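Local coordinates for protein restriction endonuclease S subunits (Thermoanaerobacter tengcongensis, PDB 3OKG) that probably recognises the target DNA sequence as the specificity (S) subunit of a type I restriction-modification methyltransferase, which is composed of M and S polypeptides, at residues G287-S292 with G298-A303; L316-S321 with F325-Y330. One frame throughout, in Å; residues are numbered along the deposited sequence.

Contact 1. Residues G287-S292 with G298-A303; sequences GDVLIS and GSTNVA
Leu290 and Asn301 form the hydrogen-bonded pair at the middle of an antiparallel beta hairpin, each backbone answering the other: Leu290 N gives its hydrogen to Asn301 O at 2.7 Å, and Asn301 N returns one to Leu290 O at 3.0 Å. Leu290 O also takes a weak bond from the Thr300 hydroxyl, OG1 lying 3.5 Å away. Toward the turn, Ser292 N reaches Ser299 O at 2.9 Å and Gly298 N reaches Ser292 O, while Ser292 OG is taken up by Pro296 O within the connection. At the open end Ala303 N bonds to Asp288 O at 2.9 Å, and Gly287 N closes the ladder on Ala303 O. The carboxylate of Asp288 turns to Arg285 N instead. Between the bonded pairs sit Val289 with Val302 and Ile291 with Thr300, whose side chains share one face; Val289 CG2 comes to 4.3 Å from Val302 CG2. Six regular backbone bonds thus join two mostly buried segments, so the pairing satisfies peptide groups that would be costly to bury without partners.

Contact 2. Residues L316-S321 with F325-Y330; sequences LRPRDS and FWLLYY
Leu327 projects from helix 324-333 onto the end of strand 313-318, in a strand-to-helix connection where the chain leaves the sheet, turns through a short loop and packs back as a helix. One methyl does the touching. With CG anti to the backbone N (chi1 178°), the Leu327 side chain extends off the helix, and its CD2 rests against both Leu316 and Pro318, the two strand residues whose side chains start out toward the helix. Arg317, between them, starts out away from the helix. Within Leu316, the atom nearest to Leu327 CD2 is CB, at 4.0 Å. Pro318 presents the CG corner of its ring, and its side chain and that of Leu327 cross at about a right angle. No hydrogen bond links the two segments; the contact is apolar and small, burying 112 Å² in all. Cys237 of strand 237-241 touches both Leu316 and Leu327, extending the same apolar layer. On the helix, Trp326 and Tyr330 instead carry rings that pack edge-to-face with Phe217. The other touch of the same methyl is Leu327 CD2 against Pro318 CG at 4.2 Å.

In the fold
The hairpin of contact 1 is complete before the chain reaches contact 2, and the two lie with their centres about 10 Å apart, in the second DNA specificity domain. They share an antiparallel sheet ordered 237-241, 313-318, 289-292, 300-302, in which the hairpin of contact 1 supplies one side and the strand of contact 2 runs next to 289-292. Among the links between these neighbours are the salt bridge from Asp288 OD2 to Arg317 NH2 at 2.8 Å and a probable backbone bond from Leu316 N to Val289 O. Helix 324-333 lies over the sheet, so Leu327 also meets Val289, and Leu328 packs on Thr300 and Val302. Hairpin, strand and helix therefore form one continuous packed unit of the domain.

Contact 1. Residues G287-S292 with G298-A303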
loop_
_atom_site.group_PDB
_atom_site.type_symbol
_atom_site.label_atom_id
_atom_site.label_comp_id
_atom_site.label_asym_id
_atom_site.label_seq_id
_atom_site.Cartn_x
_atom_site.Cartn_y
_atom_site.Cartn_z
ATOM N N GLY A 287 20.222 23.336 -12.158
ATOM C CA GLY A 287 20.904 23.478 -10.892
ATOM C C GLY A 287 20.048 24.282 -9.941
ATOM O O GLY A 287 19.606 23.767 -8.918
ATOM N N ASP A 288 19.786 25.538 -10.292
ATOM C CA ASP A 288 19.084 26.441 -9.389
ATOM C C ASP A 288 17.925 25.799 -8.660
ATOM O O ASP A 288 17.176 24.990 -9.218
ATOM C CB ASP A 288 18.495 27.646 -10.122
ATOM C CG ASP A 288 19.507 28.355 -10.990
ATOM O OD1 ASP A 288 20.717 28.099 -10.835
ATOM O OD2 ASP A 288 19.083 29.162 -11.844
ATOM N N VAL A 289 17.778 26.184 -7.401
ATOM C CA VAL A 289 16.700 25.710 -6.567
ATOM C C VAL A 289 15.525 26.635 -6.754
ATOM O O VAL A 289 15.698 27.854 -6.814
ATOM C CB VAL A 289 17.159 25.694 -5.076
ATOM C CG1 VAL A 289 15.990 25.374 -4.149
ATOM C CG2 VAL A 289 18.299 24.670 -4.890
ATOM N N LEU A 290 14.328 26.072 -6.878
ATOM C CA LEU A 290 13.123 26.881 -7.015
ATOM C C LEU A 290 12.392 26.829 -5.694
ATOM O O LEU A 290 12.343 25.782 -5.048
ATOM C CB LEU A 290 12.212 26.352 -8.149
ATOM C CG LEU A 290 12.846 26.171 -9.533
ATOM C CD1 LEU A 290 11.911 25.429 -10.473
ATOM C CD2 LEU A 290 13.251 27.514 -10.144
ATOM N N ILE A 291 11.811 27.943 -5.282
ATOM C CA ILE A 291 11.107 27.966 -4.006
ATOM C C ILE A 291 9.812 28.752 -4.146
ATOM O O ILE A 291 9.767 29.737 -4.872
ATOM C CB ILE A 291 11.993 28.552 -2.893
ATOM C CG1 ILE A 291 11.316 28.420 -1.530
ATOM C CG2 ILE A 291 12.365 29.999 -3.202
ATOM C CD1 ILE A 291 12.289 28.499 -0.371
ATOM N N SER A 292 8.757 28.297 -3.475
ATOM C CA SER A 292 7.458 28.947 -3.567
ATOM C C SER A 292 7.442 30.149 -2.650
ATOM O O SER A 292 7.760 30.034 -1.480
ATOM C CB SER A 292 6.340 27.986 -3.172
ATOM O OG SER A 292 5.100 28.666 -3.080
ATOM N N GLY A 298 7.507 28.127 0.902
ATOM C CA GLY A 298 8.648 27.349 1.358
ATOM C C GLY A 298 8.910 26.067 0.589
ATOM O O GLY A 298 10.029 25.546 0.600
ATOM N N SER A 299 7.882 25.543 -0.070
ATOM C CA SER A 299 8.047 24.329 -0.866
ATOM C C SER A 299 9.083 24.532 -1.969
ATOM O O SER A 299 9.249 25.639 -2.487
ATOM C CB SER A 299 6.711 23.896 -1.477
ATOM O OG SER A 299 6.926 22.861 -2.412
ATOM N N THR A 300 9.726 23.441 -2.363
ATOM C CA THR A 300 10.935 23.481 -3.167
ATOM C C THR A 300 10.986 22.496 -4.354
ATOM O O THR A 300 10.432 21.392 -4.307
ATOM C CB THR A 300 12.136 23.171 -2.238
ATOM O OG1 THR A 300 12.838 24.382 -1.928
ATOM C CG2 THR A 300 13.069 22.196 -2.887
ATOM N N ASN A 301 11.667 22.912 -5.417
ATOM C CA ASN A 301 12.045 22.036 -6.517
ATOM C C ASN A 301 13.427 22.421 -7.047
ATOM O O ASN A 301 13.992 23.436 -6.658
ATOM C CB ASN A 301 11.035 22.135 -7.674
ATOM C CG ASN A 301 10.172 20.881 -7.831
ATOM O OD1 ASN A 301 9.812 20.216 -6.860
ATOM N ND2 ASN A 301 9.831 20.567 -9.069
ATOM N N VAL A 302 13.969 21.623 -7.953
ATOM C CA VAL A 302 15.201 22.000 -8.640
ATOM C C VAL A 302 14.952 22.108 -10.137
ATOM O O VAL A 302 14.267 21.273 -10.720
ATOM C CB VAL A 302 16.319 20.976 -8.385
ATOM C CG1 VAL A 302 17.419 21.090 -9.434
ATOM C CG2 VAL A 302 16.882 21.150 -6.973
ATOM N N ALA A 303 15.515 23.135 -10.760
ATOM C CA ALA A 303 15.384 23.303 -12.208
ATOM C C ALA A 303 16.266 22.308 -12.937
ATOM O O ALA A 303 17.441 22.174 -12.612
ATOM C CB ALA A 303 15.768 24.717 -12.616
#

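Contact 2. Residues L316-S321 with F325-Y330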
loop_
_atom_site.group_PDB
_atom_site.type_symbol
_atom_site.label_atom_id
_atom_site.label_comp_id
_atom_site.label_asym_id
_atom_site.label_seq_id
_atom_site.Cartn_x
_atom_site.Cartn_y
_atom_site.Cartn_z
ATOM N N LEU A 316 16.993 30.297 -6.719
ATOM C CA LEU A 316 18.208 30.507 -5.921
ATOM C C LEU A 316 19.361 29.842 -6.626
ATOM O O LEU A 316 19.338 28.626 -6.889
ATOM C CB LEU A 316 18.042 29.886 -4.533
ATOM C CG LEU A 316 16.689 30.196 -3.897
ATOM C CD1 LEU A 316 16.468 29.313 -2.666
ATOM C CD2 LEU A 316 16.617 31.659 -3.532
ATOM N N ARG A 317 20.363 30.628 -6.978
ATOM C CA ARG A 317 21.480 30.068 -7.717
ATOM C C ARG A 317 22.712 30.150 -6.849
ATOM O O ARG A 317 23.239 31.240 -6.627
ATOM C CB ARG A 317 21.723 30.802 -9.026
ATOM C CG ARG A 317 22.790 30.118 -9.875
ATOM C CD ARG A 317 22.909 30.743 -11.252
ATOM N NE ARG A 317 21.696 30.557 -12.053
ATOM C CZ ARG A 317 21.058 31.532 -12.700
ATOM N NH1 ARG A 317 21.517 32.779 -12.663
ATOM N NH2 ARG A 317 19.968 31.259 -13.396
ATOM N N PRO A 318 23.151 28.998 -6.335
ATOM C CA PRO A 318 24.287 28.943 -5.409
ATOM C C PRO A 318 25.550 29.491 -6.062
ATOM O O PRO A 318 25.817 29.226 -7.228
ATOM C CB PRO A 318 24.464 27.452 -5.152
ATOM C CG PRO A 318 23.117 26.844 -5.432
ATOM C CD PRO A 318 22.516 27.683 -6.532
ATOM N N ARG A 319 26.327 30.250 -5.306
ATOM C CA ARG A 319 27.631 30.687 -5.778
ATOM C C ARG A 319 28.603 29.553 -5.535
ATOM O O ARG A 319 28.201 28.491 -5.054
ATOM C CB ARG A 319 28.027 31.992 -5.072
ATOM C CG ARG A 319 27.035 33.097 -5.418
ATOM C CD ARG A 319 27.461 34.493 -4.995
ATOM N NE ARG A 319 26.301 35.386 -5.001
ATOM C CZ ARG A 319 26.291 36.628 -4.526
ATOM N NH1 ARG A 319 27.393 37.157 -4.002
ATOM N NH2 ARG A 319 25.172 37.344 -4.577
ATOM N N ASP A 320 29.877 29.752 -5.851
ATOM C CA ASP A 320 30.813 28.631 -5.813
ATOM C C ASP A 320 30.998 28.038 -4.412
ATOM O O ASP A 320 31.310 26.865 -4.286
ATOM C CB ASP A 320 32.176 29.018 -6.396
ATOM C CG ASP A 320 32.084 29.485 -7.834
ATOM O OD1 ASP A 320 31.188 29.003 -8.557
ATOM O OD2 ASP A 320 32.908 30.335 -8.234
ATOM N N SER A 321 30.815 28.833 -3.364
ATOM C CA SER A 321 31.084 28.314 -2.017
ATOM C C SER A 321 29.918 27.522 -1.425
ATOM O O SER A 321 29.994 27.101 -0.277
ATOM C CB SER A 321 31.454 29.442 -1.057
ATOM O OG SER A 321 30.329 30.271 -0.816
ATOM N N PHE A 325 22.919 20.930 -3.218
ATOM C CA PHE A 325 22.211 20.001 -2.344
ATOM C C PHE A 325 22.311 20.313 -0.855
ATOM O O PHE A 325 21.434 19.915 -0.079
ATOM C CB PHE A 325 22.598 18.569 -2.687
ATOM C CG PHE A 325 22.052 18.140 -4.030
ATOM C CD1 PHE A 325 20.686 18.176 -4.261
ATOM C CD2 PHE A 325 22.894 17.748 -5.055
ATOM C CE1 PHE A 325 20.154 17.797 -5.505
ATOM C CE2 PHE A 325 22.379 17.372 -6.292
ATOM C CZ PHE A 325 21.004 17.408 -6.513
ATOM N N TRP A 326 23.344 21.063 -0.463
ATOM C CA TRP A 326 23.411 21.577 0.934
ATOM C C TRP A 326 22.263 22.555 1.152
ATOM O O TRP A 326 21.514 22.473 2.140
ATOM C CB TRP A 326 24.763 22.267 1.184
ATOM C CG TRP A 326 24.973 22.788 2.594
ATOM C CD1 TRP A 326 24.986 24.113 2.996
ATOM C CD2 TRP A 326 25.226 22.011 3.774
ATOM N NE1 TRP A 326 25.236 24.197 4.355
ATOM C CE2 TRP A 326 25.402 22.923 4.854
ATOM C CE3 TRP A 326 25.362 20.634 4.023
ATOM C CZ2 TRP A 326 25.653 22.500 6.157
ATOM C CZ3 TRP A 326 25.620 20.214 5.329
ATOM C CH2 TRP A 326 25.768 21.144 6.377
ATOM N N LEU A 327 22.125 23.480 0.201
ATOM C CA LEU A 327 21.031 24.445 0.204
ATOM C C LEU A 327 19.665 23.752 0.244
ATOM O O LEU A 327 18.795 24.106 1.036
ATOM C CB LEU A 327 21.105 25.320 -1.054
ATOM C CG LEU A 327 19.984 26.351 -1.208
ATOM C CD1 LEU A 327 19.891 27.223 0.041
ATOM C CD2 LEU A 327 20.209 27.209 -2.450
ATOM N N LEU A 328 19.485 22.760 -0.624
ATOM C CA LEU A 328 18.218 22.046 -0.705
ATOM C C LEU A 328 17.835 21.370 0.612
ATOM O O LEU A 328 16.689 21.473 1.064
ATOM C CB LEU A 328 18.276 20.995 -1.821
ATOM C CG LEU A 328 16.913 20.499 -2.298
ATOM C CD1 LEU A 328 16.090 21.679 -2.754
ATOM C CD2 LEU A 328 17.059 19.479 -3.449
ATOM N N TYR A 329 18.765 20.639 1.212
ATOM C CA TYR A 329 18.481 20.021 2.506
ATOM C C TYR A 329 18.108 21.054 3.559
ATOM O O TYR A 329 17.223 20.831 4.385
ATOM C CB TYR A 329 19.674 19.227 3.006
ATOM C CG TYR A 329 19.667 17.799 2.521
ATOM C CD1 TYR A 329 20.679 17.327 1.695
ATOM C CD2 TYR A 329 18.634 16.931 2.877
ATOM C CE1 TYR A 329 20.681 16.012 1.237
ATOM C CE2 TYR A 329 18.618 15.614 2.417
ATOM C CZ TYR A 329 19.637 15.174 1.597
ATOM O OH TYR A 329 19.632 13.881 1.144
ATOM N N TYR A 330 18.801 22.190 3.537
ATOM C CA TYR A 330 18.555 23.229 4.550
ATOM C C TYR A 330 17.154 23.800 4.390
ATOM O O TYR A 330 16.410 23.903 5.357
ATOM C CB TYR A 330 19.582 24.346 4.411
ATOM C CG TYR A 330 19.566 25.339 5.561
ATOM C CD1 TYR A 330 19.757 24.919 6.862
ATOM C CD2 TYR A 330 19.380 26.703 5.325
ATOM C CE1 TYR A 330 19.754 25.828 7.919
ATOM C CE2 TYR A 330 19.373 27.612 6.367
ATOM C CZ TYR A 330 19.567 27.179 7.648
ATOM O OH TYR A 330 19.569 28.066 8.696
#